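Protein phosphatase 2C (Toxoplasma gondii, PDB 3D8K) probably catalyses the metal-dependent removal of phosphate from phosphoserine and phosphothreonine in proteins, with manganese as the likely cofactor. Local coordinates at residues R201-A206 against P225-F230; R87-M92 against A250-T255; M153-D158 against T256-P261; G125-P130 against T137-A142. All blocks are in the same frame, centred on the assembly; numbering follows the deposited sequence.

Contact 1 of 4, residues R201-A206 against P225-F230; sequences RHRVQA and PMTRAF. With SO4 (sulfate ion), chain G.
The backbones come closest where V204, on helix 198-206, faces T227 in the loop that leads toward strand 253-259, their CA atoms lying 7.4 Å apart. R203 spans most of that gap. With CG anti to the backbone N the chain first runs outward, and the bend at chi3 (63°) then turns the guanidinium toward the loop, where NH2 donates to T227 O at 3.0 Å. The bond is moderately bent, and its donor stands above the carbonyl plane. A long, multiply donating side chain suits this place: NH2 also forms a salt bridge with E200, and NH1 reaches L247 O. The same E200 oxygen accepts from T227 OG1, tying helix and loop together a second time. Helix, hairpin 211-214/217-220 and this loop probably correspond to the flap region, as in other PP2C phosphatases. Beside the polar contacts, V204 CG2 meets T227 CG2 at 4.1 Å, methyl to methyl, next to F211; the threonine thus offers both a hydroxyl and a methyl. R228 NE stands 4.0 Å from R203 NH2, a like-charge approach probably eased by E200, more weakly paired with R228. On another side of the helix, R201 and Q205 flank a sulfate whose fit is too tight for its bond lengths to be trusted.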
loop_
_atom_site.group_PDB
_atom_site.type_symbol
_atom_site.label_atom_id
_atom_site.label_comp_id
_atom_site.label_asym_id
_atom_site.label_seq_id
_atom_site.Cartn_x
_atom_site.Cartn_y
_atom_site.Cartn_z
ATOM N N ARG C 201 -8.651 13.362 49.178
ATOM C CA ARG C 201 -8.229 14.004 50.403
ATOM C C ARG C 201 -7.995 12.905 51.438
ATOM O O ARG C 201 -7.075 12.975 52.249
ATOM C CB ARG C 201 -9.344 14.937 50.865
ATOM C CG ARG C 201 -9.018 15.843 52.021
ATOM C CD ARG C 201 -10.290 16.154 52.818
ATOM N NE ARG C 201 -11.449 16.473 51.981
ATOM C CZ ARG C 201 -12.560 15.745 51.930
ATOM N NH1 ARG C 201 -12.677 14.649 52.667
ATOM N NH2 ARG C 201 -13.558 16.109 51.135
ATOM N N HIS C 202 -8.827 11.878 51.406
ATOM C CA HIS C 202 -8.670 10.803 52.360
ATOM C C HIS C 202 -7.411 9.980 52.094
ATOM O O HIS C 202 -6.597 9.777 52.996
ATOM C CB HIS C 202 -9.891 9.895 52.358
ATOM C CG HIS C 202 -10.014 9.086 53.602
ATOM N ND1 HIS C 202 -9.074 8.145 53.968
ATOM C CD2 HIS C 202 -10.914 9.133 54.613
ATOM C CE1 HIS C 202 -9.387 7.650 55.152
ATOM N NE2 HIS C 202 -10.500 8.234 55.566
ATOM N N ARG C 203 -7.254 9.506 50.860
ATOM C CA ARG C 203 -6.080 8.727 50.488
ATOM C C ARG C 203 -4.814 9.442 50.932
ATOM O O ARG C 203 -4.031 8.914 51.719
ATOM C CB ARG C 203 -6.017 8.523 48.969
ATOM C CG ARG C 203 -4.700 7.901 48.497
ATOM C CD ARG C 203 -4.698 7.605 47.012
ATOM N NE ARG C 203 -4.816 8.820 46.217
ATOM C CZ ARG C 203 -3.869 9.746 46.138
ATOM N NH1 ARG C 203 -2.735 9.583 46.800
ATOM N NH2 ARG C 203 -4.063 10.840 45.414
ATOM N N VAL C 204 -4.626 10.649 50.415
ATOM C CA VAL C 204 -3.457 11.457 50.726
ATOM C C VAL C 204 -3.205 11.612 52.218
ATOM O O VAL C 204 -2.121 11.292 52.702
ATOM C CB VAL C 204 -3.571 12.875 50.115
ATOM C CG1 VAL C 204 -2.386 13.708 50.529
ATOM C CG2 VAL C 204 -3.656 12.792 48.597
ATOM N N GLN C 205 -4.208 12.094 52.945
ATOM C CA GLN C 205 -4.047 12.328 54.374
ATOM C C GLN C 205 -3.778 11.088 55.210
ATOM O O GLN C 205 -3.181 11.162 56.287
ATOM C CB GLN C 205 -5.248 13.117 54.911
ATOM C CG GLN C 205 -5.086 14.624 54.629
ATOM C CD GLN C 205 -6.273 15.482 55.043
ATOM O OE1 GLN C 205 -6.156 16.699 55.153
ATOM N NE2 GLN C 205 -7.417 14.856 55.253
ATOM N N ALA C 206 -4.192 9.940 54.700
ATOM C CA ALA C 206 -3.974 8.700 55.419
ATOM C C ALA C 206 -2.589 8.205 55.051
ATOM O O ALA C 206 -2.031 7.339 55.717
ATOM C CB ALA C 206 -5.026 7.673 55.029
ATOM N N PRO C 225 -1.283 21.635 43.339
ATOM C CA PRO C 225 -2.668 22.080 43.150
ATOM C C PRO C 225 -3.676 20.942 43.034
ATOM O O PRO C 225 -4.879 21.178 43.087
ATOM C CB PRO C 225 -2.603 22.897 41.860
ATOM C CG PRO C 225 -1.127 23.219 41.706
ATOM C CD PRO C 225 -0.468 21.973 42.164
HETATM N N MSE C 226 -3.188 19.714 42.877
HETATM C CA MSE C 226 -4.064 18.549 42.744
HETATM C C MSE C 226 -3.533 17.315 43.495
HETATM O O MSE C 226 -2.440 17.350 44.051
HETATM C CB MSE C 226 -4.258 18.238 41.262
HETATM C CG MSE C 226 -2.958 18.118 40.530
HETATM SE SE MSE C 226 -3.196 18.176 38.581
HETATM C CE MSE C 226 -3.373 20.142 38.495
ATOM N N THR C 227 -4.303 16.229 43.523
ATOM C CA THR C 227 -3.870 15.043 44.250
ATOM C C THR C 227 -3.285 13.972 43.328
ATOM O O THR C 227 -2.734 12.965 43.778
ATOM C CB THR C 227 -5.039 14.467 45.075
ATOM O OG1 THR C 227 -6.119 14.142 44.203
ATOM C CG2 THR C 227 -5.534 15.492 46.098
ATOM N N ARG C 228 -3.403 14.200 42.026
ATOM C CA ARG C 228 -2.878 13.266 41.044
ATOM C C ARG C 228 -2.241 14.010 39.890
ATOM O O ARG C 228 -2.808 14.973 39.363
ATOM C CB ARG C 228 -3.981 12.338 40.555
ATOM C CG ARG C 228 -4.402 11.346 41.626
ATOM C CD ARG C 228 -5.397 10.359 41.098
ATOM N NE ARG C 228 -5.710 9.317 42.062
ATOM C CZ ARG C 228 -6.571 8.328 41.839
ATOM N NH1 ARG C 228 -7.214 8.250 40.684
ATOM N NH2 ARG C 228 -6.774 7.403 42.767
ATOM N N ALA C 229 -1.040 13.579 39.518
ATOM C CA ALA C 229 -0.321 14.235 38.440
ATOM C C ALA C 229 0.915 13.451 38.009
ATOM O O ALA C 229 1.235 12.423 38.604
ATOM C CB ALA C 229 0.065 15.645 38.881
ATOM N N PHE C 230 1.602 13.949 36.975
ATOM C CA PHE C 230 2.811 13.312 36.447
ATOM C C PHE C 230 4.141 13.773 37.054
ATOM O O PHE C 230 5.029 12.953 37.264
ATOM C CB PHE C 230 2.889 13.463 34.926
ATOM C CG PHE C 230 2.232 12.346 34.176
ATOM C CD1 PHE C 230 1.082 12.577 33.424
ATOM C CD2 PHE C 230 2.770 11.061 34.202
ATOM C CE1 PHE C 230 0.480 11.560 32.715
ATOM C CE2 PHE C 230 2.171 10.031 33.493
ATOM C CZ PHE C 230 1.019 10.285 32.743
HETATM S S SO4 G . -11.397 15.075 55.922
HETATM O O1 SO4 G . -10.313 14.653 56.817
HETATM O O2 SO4 G . -12.681 15.010 56.656
HETATM O O3 SO4 G . -11.159 16.452 55.481
HETATM O O4 SO4 G . -11.438 14.167 54.765
#

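Contact 2 of 4, residues R87-M92 against A250-T255; sequences RQFERM and AVPDVT. With SO4 (sulfate ion), chain H.
The phenyl ring of F89 carries P252 on one face: CG sits 3.5 Å above the plane, practically over the centre, and only 10° off the normal measured from the centroid. This is a CH-pi contact, and proline suits it well, because its compact, rigid ring lays CB, CG and CD on the phenyl together. CB reaches F89 CE2 at 3.6 Å, while CD lies close to CG and CD2. On the other face F230 is offset, its ring turned by about 20° and overlapping mainly the rim. A250 O approaches obliquely, 3.7 Å from F89 CD2, a van der Waals neighbour and not a polar partner. The second flat group, the guanidinium of R91, points to another side of the helix on an extended chain and receives a sulfate at its edge. NH1 donates to O3 of the ion at 2.8 Å, and NH2 donates to O1 at 3.2 Å along a nearly straight line (172°). R78, and R156 of the second subunit, also bind this sulfate, which probably came from the crystallisation liquor. Helix 82-97 therefore looks several ways: F89 rests on A171 and L173 of strand 165-173 and on the lead-in to edge strand 253-259, whereas M92 packs against L66 and Y73 of the adjoining helix 61-74.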
loop_
_atom_site.group_PDB
_atom_site.type_symbol
_atom_site.label_atom_id
_atom_site.label_comp_id
_atom_site.label_asym_id
_atom_site.label_seq_id
_atom_site.Cartn_x
_atom_site.Cartn_y
_atom_site.Cartn_z
ATOM N N ARG C 87 -0.773 0.738 33.107
ATOM C CA ARG C 87 0.607 0.285 33.003
ATOM C C ARG C 87 1.491 1.260 32.249
ATOM O O ARG C 87 2.646 1.468 32.605
ATOM C CB ARG C 87 0.646 -1.072 32.316
ATOM C CG ARG C 87 2.030 -1.605 32.097
ATOM C CD ARG C 87 2.001 -2.807 31.177
ATOM N NE ARG C 87 1.364 -3.957 31.804
ATOM C CZ ARG C 87 1.874 -4.611 32.836
ATOM N NH1 ARG C 87 3.031 -4.222 33.358
ATOM N NH2 ARG C 87 1.229 -5.657 33.339
ATOM N N GLN C 88 0.941 1.865 31.207
ATOM C CA GLN C 88 1.703 2.809 30.407
ATOM C C GLN C 88 1.912 4.103 31.194
ATOM O O GLN C 88 2.952 4.763 31.071
ATOM C CB GLN C 88 0.967 3.078 29.097
ATOM C CG GLN C 88 1.857 3.035 27.871
ATOM C CD GLN C 88 2.736 1.793 27.813
ATOM O OE1 GLN C 88 2.268 0.669 27.994
ATOM N NE2 GLN C 88 4.015 1.994 27.542
ATOM N N PHE C 89 0.919 4.462 32.003
ATOM C CA PHE C 89 1.032 5.663 32.814
ATOM C C PHE C 89 2.229 5.472 33.724
ATOM O O PHE C 89 2.943 6.424 34.025
ATOM C CB PHE C 89 -0.223 5.874 33.659
ATOM C CG PHE C 89 -1.226 6.786 33.033
ATOM C CD1 PHE C 89 -1.921 6.400 31.885
ATOM C CD2 PHE C 89 -1.458 8.058 33.568
ATOM C CE1 PHE C 89 -2.833 7.268 31.270
ATOM C CE2 PHE C 89 -2.368 8.937 32.965
ATOM C CZ PHE C 89 -3.057 8.539 31.810
ATOM N N GLU C 90 2.442 4.227 34.144
ATOM C CA GLU C 90 3.546 3.889 35.027
ATOM C C GLU C 90 4.861 4.221 34.347
ATOM O O GLU C 90 5.655 5.016 34.851
ATOM C CB GLU C 90 3.500 2.398 35.381
ATOM C CG GLU C 90 4.677 1.902 36.242
ATOM C CD GLU C 90 5.919 1.552 35.423
ATOM O OE1 GLU C 90 6.997 1.344 36.021
ATOM O OE2 GLU C 90 5.820 1.473 34.181
ATOM N N ARG C 91 5.068 3.609 33.189
ATOM C CA ARG C 91 6.273 3.808 32.406
ATOM C C ARG C 91 6.524 5.277 32.136
ATOM O O ARG C 91 7.618 5.777 32.368
ATOM C CB ARG C 91 6.162 3.055 31.083
ATOM C CG ARG C 91 5.946 1.585 31.283
ATOM C CD ARG C 91 5.983 0.810 30.002
ATOM N NE ARG C 91 5.949 -0.614 30.301
ATOM C CZ ARG C 91 5.957 -1.575 29.385
ATOM N NH1 ARG C 91 5.999 -1.270 28.095
ATOM N NH2 ARG C 91 5.921 -2.845 29.767
HETATM N N MSE C 92 5.504 5.968 31.639
HETATM C CA MSE C 92 5.637 7.380 31.338
HETATM C C MSE C 92 6.118 8.133 32.565
HETATM O O MSE C 92 7.167 8.768 32.531
HETATM C CB MSE C 92 4.304 7.959 30.876
HETATM C CG MSE C 92 3.801 7.405 29.562
HETATM SE SE MSE C 92 2.093 8.234 29.089
HETATM C CE MSE C 92 2.889 10.000 28.731
ATOM N N ALA C 250 0.104 8.742 40.278
ATOM C CA ALA C 250 0.187 8.921 38.830
ATOM C C ALA C 250 -0.622 7.760 38.230
ATOM O O ALA C 250 -0.510 7.427 37.053
ATOM C CB ALA C 250 1.628 8.882 38.358
ATOM N N VAL C 251 -1.423 7.137 39.085
ATOM C CA VAL C 251 -2.296 6.051 38.673
ATOM C C VAL C 251 -3.609 6.735 38.299
ATOM O O VAL C 251 -4.328 7.259 39.168
ATOM C CB VAL C 251 -2.575 5.072 39.819
ATOM C CG1 VAL C 251 -3.306 3.865 39.275
ATOM C CG2 VAL C 251 -1.286 4.689 40.502
ATOM N N PRO C 252 -3.938 6.737 37.001
ATOM C CA PRO C 252 -5.157 7.362 36.505
ATOM C C PRO C 252 -6.444 6.653 36.855
ATOM O O PRO C 252 -6.467 5.457 37.165
ATOM C CB PRO C 252 -4.933 7.386 35.007
ATOM C CG PRO C 252 -4.283 6.073 34.788
ATOM C CD PRO C 252 -3.249 6.032 35.906
ATOM N N ASP C 253 -7.511 7.443 36.805
ATOM C CA ASP C 253 -8.878 7.003 37.039
ATOM C C ASP C 253 -9.355 6.680 35.628
ATOM O O ASP C 253 -9.492 7.569 34.804
ATOM C CB ASP C 253 -9.681 8.159 37.653
ATOM C CG ASP C 253 -11.176 8.046 37.405
ATOM O OD1 ASP C 253 -11.713 6.928 37.581
ATOM O OD2 ASP C 253 -11.814 9.078 37.051
ATOM N N VAL C 254 -9.560 5.402 35.339
ATOM C CA VAL C 254 -10.001 4.985 34.019
ATOM C C VAL C 254 -11.477 4.581 33.974
ATOM O O VAL C 254 -11.883 3.622 34.620
ATOM C CB VAL C 254 -9.170 3.795 33.517
ATOM C CG1 VAL C 254 -9.605 3.416 32.106
ATOM C CG2 VAL C 254 -7.691 4.146 33.543
ATOM N N THR C 255 -12.270 5.304 33.194
ATOM C CA THR C 255 -13.695 5.012 33.067
ATOM C C THR C 255 -14.041 4.655 31.627
ATOM O O THR C 255 -13.291 4.990 30.705
ATOM C CB THR C 255 -14.550 6.228 33.490
ATOM O OG1 THR C 255 -14.140 7.391 32.754
ATOM C CG2 THR C 255 -14.399 6.502 34.972
HETATM S S SO4 H . 5.257 -4.699 26.475
HETATM O O1 SO4 H . 5.732 -5.335 27.710
HETATM O O2 SO4 H . 4.279 -5.567 25.817
HETATM O O3 SO4 H . 4.640 -3.411 26.808
HETATM O O4 SO4 H . 6.378 -4.486 25.551
#

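Contact 3 of 4, residues M153-D158 against T256-P261; sequences MNFRRD and TFFAYP
F155 meets F258 edge to face, although its CB does not point straight at strand 253-259. From CB, CG leaves anti to the carbonyl carbon (chi1 -63°), and the ring then swings toward the strand. Selenomethionine M153 lays its CG over one face of this ring, near the rim. Farther out, CE1 stands over the face of F258, displaced toward the rim and 3.4 Å from CD2, and the terminal CZ follows at 3.9 Å from F258 CG. Centroids 4.9 Å apart and planes at 71° make a T-shaped pair, with the edge hydrogens of F155 directed at the pi cloud of F258. Two phenylalanines suit a buried seam between the short 3-10 turn after strand 150-154 and the outermost strand of the six-stranded sheet, because they fill it without polar atoms to satisfy. Beside them Y260, whose ring adds a hydroxyl at the end of a long reach, donates from OH to D158 OD2 at 2.8 Å. The oxygen is met on its syn side, somewhat out of the carboxylate plane, and the carboxylate stands nearly upright to the tyrosine ring. The bond is consistent with an ionised D158 and would help stabilise a negative charge on it, beside the phenylalanine pair.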
loop_
_atom_site.group_PDB
_atom_site.type_symbol
_atom_site.label_atom_id
_atom_site.label_comp_id
_atom_site.label_asym_id
_atom_site.label_seq_id
_atom_site.Cartn_x
_atom_site.Cartn_y
_atom_site.Cartn_z
HETATM N N MSE C 153 -27.345 -4.666 29.423
HETATM C CA MSE C 153 -27.665 -4.005 28.160
HETATM C C MSE C 153 -27.276 -4.835 26.950
HETATM O O MSE C 153 -26.137 -5.268 26.828
HETATM C CB MSE C 153 -26.953 -2.649 28.116
HETATM C CG MSE C 153 -26.954 -1.956 26.777
HETATM SE SE MSE C 153 -28.701 -1.418 26.183
HETATM C CE MSE C 153 -28.843 0.205 27.218
ATOM N N ASN C 154 -28.233 -5.063 26.057
ATOM C CA ASN C 154 -27.969 -5.832 24.845
ATOM C C ASN C 154 -28.103 -4.870 23.676
ATOM O O ASN C 154 -29.216 -4.609 23.218
ATOM C CB ASN C 154 -28.979 -6.967 24.679
ATOM C CG ASN C 154 -28.609 -7.906 23.546
ATOM O OD1 ASN C 154 -28.008 -7.489 22.560
ATOM N ND2 ASN C 154 -28.977 -9.178 23.673
ATOM N N PHE C 155 -26.979 -4.341 23.202
ATOM C CA PHE C 155 -26.986 -3.391 22.097
ATOM C C PHE C 155 -27.531 -4.009 20.834
ATOM O O PHE C 155 -28.007 -3.310 19.953
ATOM C CB PHE C 155 -25.576 -2.872 21.830
ATOM C CG PHE C 155 -24.989 -2.104 22.975
ATOM C CD1 PHE C 155 -25.383 -0.797 23.226
ATOM C CD2 PHE C 155 -24.057 -2.696 23.817
ATOM C CE1 PHE C 155 -24.862 -0.093 24.300
ATOM C CE2 PHE C 155 -23.528 -2.002 24.894
ATOM C CZ PHE C 155 -23.930 -0.695 25.136
ATOM N N ARG C 156 -27.456 -5.327 20.747
ATOM C CA ARG C 156 -27.944 -6.034 19.577
ATOM C C ARG C 156 -29.453 -5.835 19.445
ATOM O O ARG C 156 -29.993 -5.863 18.343
ATOM C CB ARG C 156 -27.607 -7.526 19.698
ATOM C CG ARG C 156 -26.248 -7.807 20.367
ATOM C CD ARG C 156 -25.786 -9.254 20.199
ATOM N NE ARG C 156 -25.427 -9.543 18.810
ATOM C CZ ARG C 156 -24.455 -8.921 18.147
ATOM N NH1 ARG C 156 -23.740 -7.976 18.746
ATOM N NH2 ARG C 156 -24.204 -9.232 16.880
ATOM N N ARG C 157 -30.126 -5.623 20.571
ATOM C CA ARG C 157 -31.571 -5.429 20.573
ATOM C C ARG C 157 -31.954 -4.039 21.081
ATOM O O ARG C 157 -33.001 -3.848 21.707
ATOM C CB ARG C 157 -32.248 -6.519 21.417
ATOM C CG ARG C 157 -31.837 -6.537 22.882
ATOM C CD ARG C 157 -32.183 -7.868 23.555
ATOM N NE ARG C 157 -31.821 -7.864 24.974
ATOM C CZ ARG C 157 -31.670 -8.955 25.719
ATOM N NH1 ARG C 157 -31.846 -10.161 25.190
ATOM N NH2 ARG C 157 -31.334 -8.840 26.995
ATOM N N ASP C 158 -31.089 -3.071 20.793
ATOM C CA ASP C 158 -31.307 -1.679 21.179
ATOM C C ASP C 158 -31.613 -0.906 19.896
ATOM O O ASP C 158 -30.884 -1.012 18.907
ATOM C CB ASP C 158 -30.049 -1.102 21.841
ATOM C CG ASP C 158 -30.294 0.248 22.496
ATOM O OD1 ASP C 158 -31.226 0.968 22.068
ATOM O OD2 ASP C 158 -29.544 0.595 23.432
ATOM N N THR C 256 -15.170 3.973 31.430
ATOM C CA THR C 256 -15.606 3.599 30.085
ATOM C C THR C 256 -17.093 3.893 29.909
ATOM O O THR C 256 -17.887 3.639 30.810
ATOM C CB THR C 256 -15.370 2.110 29.808
ATOM O OG1 THR C 256 -14.030 1.763 30.161
ATOM C CG2 THR C 256 -15.570 1.812 28.334
ATOM N N PHE C 257 -17.457 4.441 28.752
ATOM C CA PHE C 257 -18.840 4.792 28.427
ATOM C C PHE C 257 -19.090 4.570 26.935
ATOM O O PHE C 257 -18.157 4.508 26.144
ATOM C CB PHE C 257 -19.116 6.280 28.670
ATOM C CG PHE C 257 -18.977 6.735 30.100
ATOM C CD1 PHE C 257 -17.742 6.715 30.747
ATOM C CD2 PHE C 257 -20.078 7.267 30.778
ATOM C CE1 PHE C 257 -17.603 7.216 32.031
ATOM C CE2 PHE C 257 -19.941 7.772 32.065
ATOM C CZ PHE C 257 -18.701 7.746 32.691
ATOM N N PHE C 258 -20.353 4.460 26.545
ATOM C CA PHE C 258 -20.672 4.326 25.131
ATOM C C PHE C 258 -21.493 5.555 24.783
ATOM O O PHE C 258 -22.138 6.136 25.647
ATOM C CB PHE C 258 -21.477 3.064 24.837
ATOM C CG PHE C 258 -22.844 3.078 25.412
ATOM C CD1 PHE C 258 -23.039 2.970 26.779
ATOM C CD2 PHE C 258 -23.947 3.215 24.587
ATOM C CE1 PHE C 258 -24.315 3.001 27.321
ATOM C CE2 PHE C 258 -25.233 3.250 25.115
ATOM C CZ PHE C 258 -25.417 3.141 26.491
ATOM N N ALA C 259 -21.445 5.963 23.525
ATOM C CA ALA C 259 -22.182 7.128 23.075
ATOM C C ALA C 259 -22.800 6.793 21.753
ATOM O O ALA C 259 -22.207 6.096 20.940
ATOM C CB ALA C 259 -21.265 8.301 22.909
ATOM N N TYR C 260 -24.001 7.307 21.538
ATOM C CA TYR C 260 -24.724 7.062 20.306
ATOM C C TYR C 260 -24.257 8.075 19.279
ATOM O O TYR C 260 -23.745 9.128 19.648
ATOM C CB TYR C 260 -26.225 7.225 20.567
ATOM C CG TYR C 260 -26.847 6.160 21.459
ATOM C CD1 TYR C 260 -26.873 4.830 21.063
ATOM C CD2 TYR C 260 -27.457 6.496 22.677
ATOM C CE1 TYR C 260 -27.488 3.851 21.846
ATOM C CE2 TYR C 260 -28.081 5.527 23.470
ATOM C CZ TYR C 260 -28.095 4.199 23.046
ATOM O OH TYR C 260 -28.731 3.211 23.801
ATOM N N PRO C 261 -24.379 7.758 17.976
ATOM C CA PRO C 261 -23.955 8.721 16.953
ATOM C C PRO C 261 -24.836 9.950 17.151
ATOM O O PRO C 261 -26.021 9.826 17.469
ATOM C CB PRO C 261 -24.250 7.994 15.656
ATOM C CG PRO C 261 -23.967 6.595 16.005
ATOM C CD PRO C 261 -24.607 6.437 17.371
#

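Contact 4 of 4, residues G125-P130 against T137-A142; sequences GRQIVP and TSVAEA
Q127 reaches toward the start of the 137-142 segment, and its terminal amide lies beside S138 and V139. CG leaves anti to the backbone N (chi1 -156°) and the chain stays extended beyond it, which uses the full length of glutamine to span backbones whose nearest CA atoms, those of Q127 and V139, are 8.3 Å apart. The long axis of Q127 runs slantwise to the valine. Both ends of the amide lie near S138 CB. OE1 also touches one branch of V139, 3.6 Å from CG2 and 3.7 Å from CB, so the oxygen rests on hydrocarbon here. NE2 lies on the OG side of the serine. It comes within 3.0 Å of OG, but the angle is too poor for a hydrogen bond, and the still closer approach to the serine CB makes the exact placing of this amide doubtful. Valine, beta-branched and apolar, offers a compact surface that also packs on T255 and F257 of strand 253-259, while CG of Q127 packs on F257 and the side chain also touches F136. Just beyond, A142 N bonds to S138 O at 3.0 Å, closing the helical turn. Strands 127-129 and 150-154 run parallel on either side of strand 120-124, and this helix lies in the link between them, which resembles a split beta-alpha-beta connection with a one-turn helix, alongside the edge of the PP2C core sheet.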
loop_
_atom_site.group_PDB
_atom_site.type_symbol
_atom_site.label_atom_id
_atom_site.label_comp_id
_atom_site.label_asym_id
_atom_site.label_seq_id
_atom_site.Cartn_x
_atom_site.Cartn_y
_atom_site.Cartn_z
ATOM N N GLY C 125 -26.428 3.377 33.568
ATOM C CA GLY C 125 -26.805 4.572 32.838
ATOM C C GLY C 125 -25.686 5.217 32.050
ATOM O O GLY C 125 -25.162 6.270 32.446
ATOM N N ARG C 126 -25.314 4.573 30.949
ATOM C CA ARG C 126 -24.272 5.066 30.044
ATOM C C ARG C 126 -22.852 4.612 30.354
ATOM O O ARG C 126 -22.056 4.432 29.446
ATOM C CB ARG C 126 -24.305 6.601 29.945
ATOM C CG ARG C 126 -24.403 7.155 28.525
ATOM C CD ARG C 126 -25.624 6.631 27.795
ATOM N NE ARG C 126 -25.701 7.132 26.425
ATOM C CZ ARG C 126 -26.374 8.217 26.058
ATOM N NH1 ARG C 126 -27.039 8.922 26.959
ATOM N NH2 ARG C 126 -26.378 8.599 24.793
ATOM N N GLN C 127 -22.520 4.418 31.621
ATOM C CA GLN C 127 -21.173 3.977 31.942
ATOM C C GLN C 127 -21.116 2.480 31.807
ATOM O O GLN C 127 -22.016 1.785 32.225
ATOM C CB GLN C 127 -20.782 4.357 33.366
ATOM C CG GLN C 127 -19.258 4.449 33.563
ATOM C CD GLN C 127 -18.845 4.978 34.938
ATOM O OE1 GLN C 127 -19.553 5.781 35.562
ATOM N NE2 GLN C 127 -17.682 4.548 35.400
ATOM N N ILE C 128 -20.056 1.978 31.208
ATOM C CA ILE C 128 -19.916 0.549 31.052
ATOM C C ILE C 128 -19.132 -0.002 32.236
ATOM O O ILE C 128 -17.988 0.398 32.489
ATOM C CB ILE C 128 -19.201 0.228 29.725
ATOM C CG1 ILE C 128 -20.096 0.666 28.560
ATOM C CG2 ILE C 128 -18.855 -1.248 29.656
ATOM C CD1 ILE C 128 -19.473 0.515 27.214
ATOM N N VAL C 129 -19.768 -0.891 32.991
ATOM C CA VAL C 129 -19.110 -1.501 34.139
ATOM C C VAL C 129 -18.139 -2.541 33.597
ATOM O O VAL C 129 -18.484 -3.343 32.732
ATOM C CB VAL C 129 -20.132 -2.177 35.093
ATOM C CG1 VAL C 129 -19.405 -2.870 36.235
ATOM C CG2 VAL C 129 -21.092 -1.136 35.644
ATOM N N PRO C 130 -16.900 -2.521 34.083
ATOM C CA PRO C 130 -15.901 -3.479 33.614
ATOM C C PRO C 130 -16.069 -4.858 34.212
ATOM O O PRO C 130 -16.639 -5.013 35.291
ATOM C CB PRO C 130 -14.591 -2.827 34.028
ATOM C CG PRO C 130 -14.959 -2.139 35.286
ATOM C CD PRO C 130 -16.289 -1.511 34.961
ATOM N N THR C 137 -18.370 1.781 41.416
ATOM C CA THR C 137 -19.029 3.018 41.851
ATOM C C THR C 137 -18.964 4.035 40.706
ATOM O O THR C 137 -19.916 4.194 39.940
ATOM C CB THR C 137 -18.315 3.611 43.079
ATOM O OG1 THR C 137 -18.097 2.563 44.029
ATOM C CG2 THR C 137 -19.150 4.714 43.719
ATOM N N SER C 138 -17.843 4.740 40.611
ATOM C CA SER C 138 -17.636 5.695 39.531
ATOM C C SER C 138 -18.490 6.949 39.398
ATOM O O SER C 138 -19.457 7.173 40.133
ATOM C CB SER C 138 -17.642 4.948 38.204
ATOM O OG SER C 138 -16.453 4.171 38.086
ATOM N N VAL C 139 -18.074 7.742 38.411
ATOM C CA VAL C 139 -18.596 9.055 38.038
ATOM C C VAL C 139 -19.944 9.577 38.532
ATOM O O VAL C 139 -19.979 10.404 39.447
ATOM C CB VAL C 139 -18.529 9.221 36.508
ATOM C CG1 VAL C 139 -18.567 10.689 36.147
ATOM C CG2 VAL C 139 -17.250 8.574 35.973
ATOM N N ALA C 140 -21.045 9.137 37.935
ATOM C CA ALA C 140 -22.343 9.653 38.357
ATOM C C ALA C 140 -22.578 9.702 39.878
ATOM O O ALA C 140 -22.807 10.786 40.439
ATOM C CB ALA C 140 -23.454 8.872 37.682
ATOM N N GLU C 141 -22.534 8.544 40.537
ATOM C CA GLU C 141 -22.777 8.478 41.975
ATOM C C GLU C 141 -21.681 9.202 42.750
ATOM O O GLU C 141 -21.960 9.907 43.726
ATOM C CB GLU C 141 -22.852 7.016 42.435
ATOM C CG GLU C 141 -23.335 6.852 43.875
ATOM C CD GLU C 141 -23.170 5.438 44.412
ATOM O OE1 GLU C 141 -23.539 5.206 45.585
ATOM O OE2 GLU C 141 -22.675 4.564 43.667
ATOM N N ALA C 142 -20.438 9.031 42.304
ATOM C CA ALA C 142 -19.302 9.656 42.967
ATOM C C ALA C 142 -19.403 11.176 42.940
ATOM O O ALA C 142 -18.825 11.852 43.784
ATOM C CB ALA C 142 -18.001 9.193 42.325
#

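In the fold
Strand 253-259, at the edge of the six-stranded sheet, connects three of the contacts: contact 2 uses its beginning and lead-in, contact 3 its end, and contact 4 reaches it through T256 and I128, whose backbones probably hydrogen-bond. Contacts 3 and 4 have centres about 14 Å apart and join the small three-stranded sheet to that edge. Contact 1 lies about 15 Å from contact 2 and touches it, R228 packing on V251, but its centre is about 34 Å from that of contact 3. Along the chain contact 4 closes first; contact 1 is nested inside the loops closed by contacts 2 and 3, which cross. The edge strand and its lead-in thus bring together the probable flap region, helix 82-97 and the small sheet.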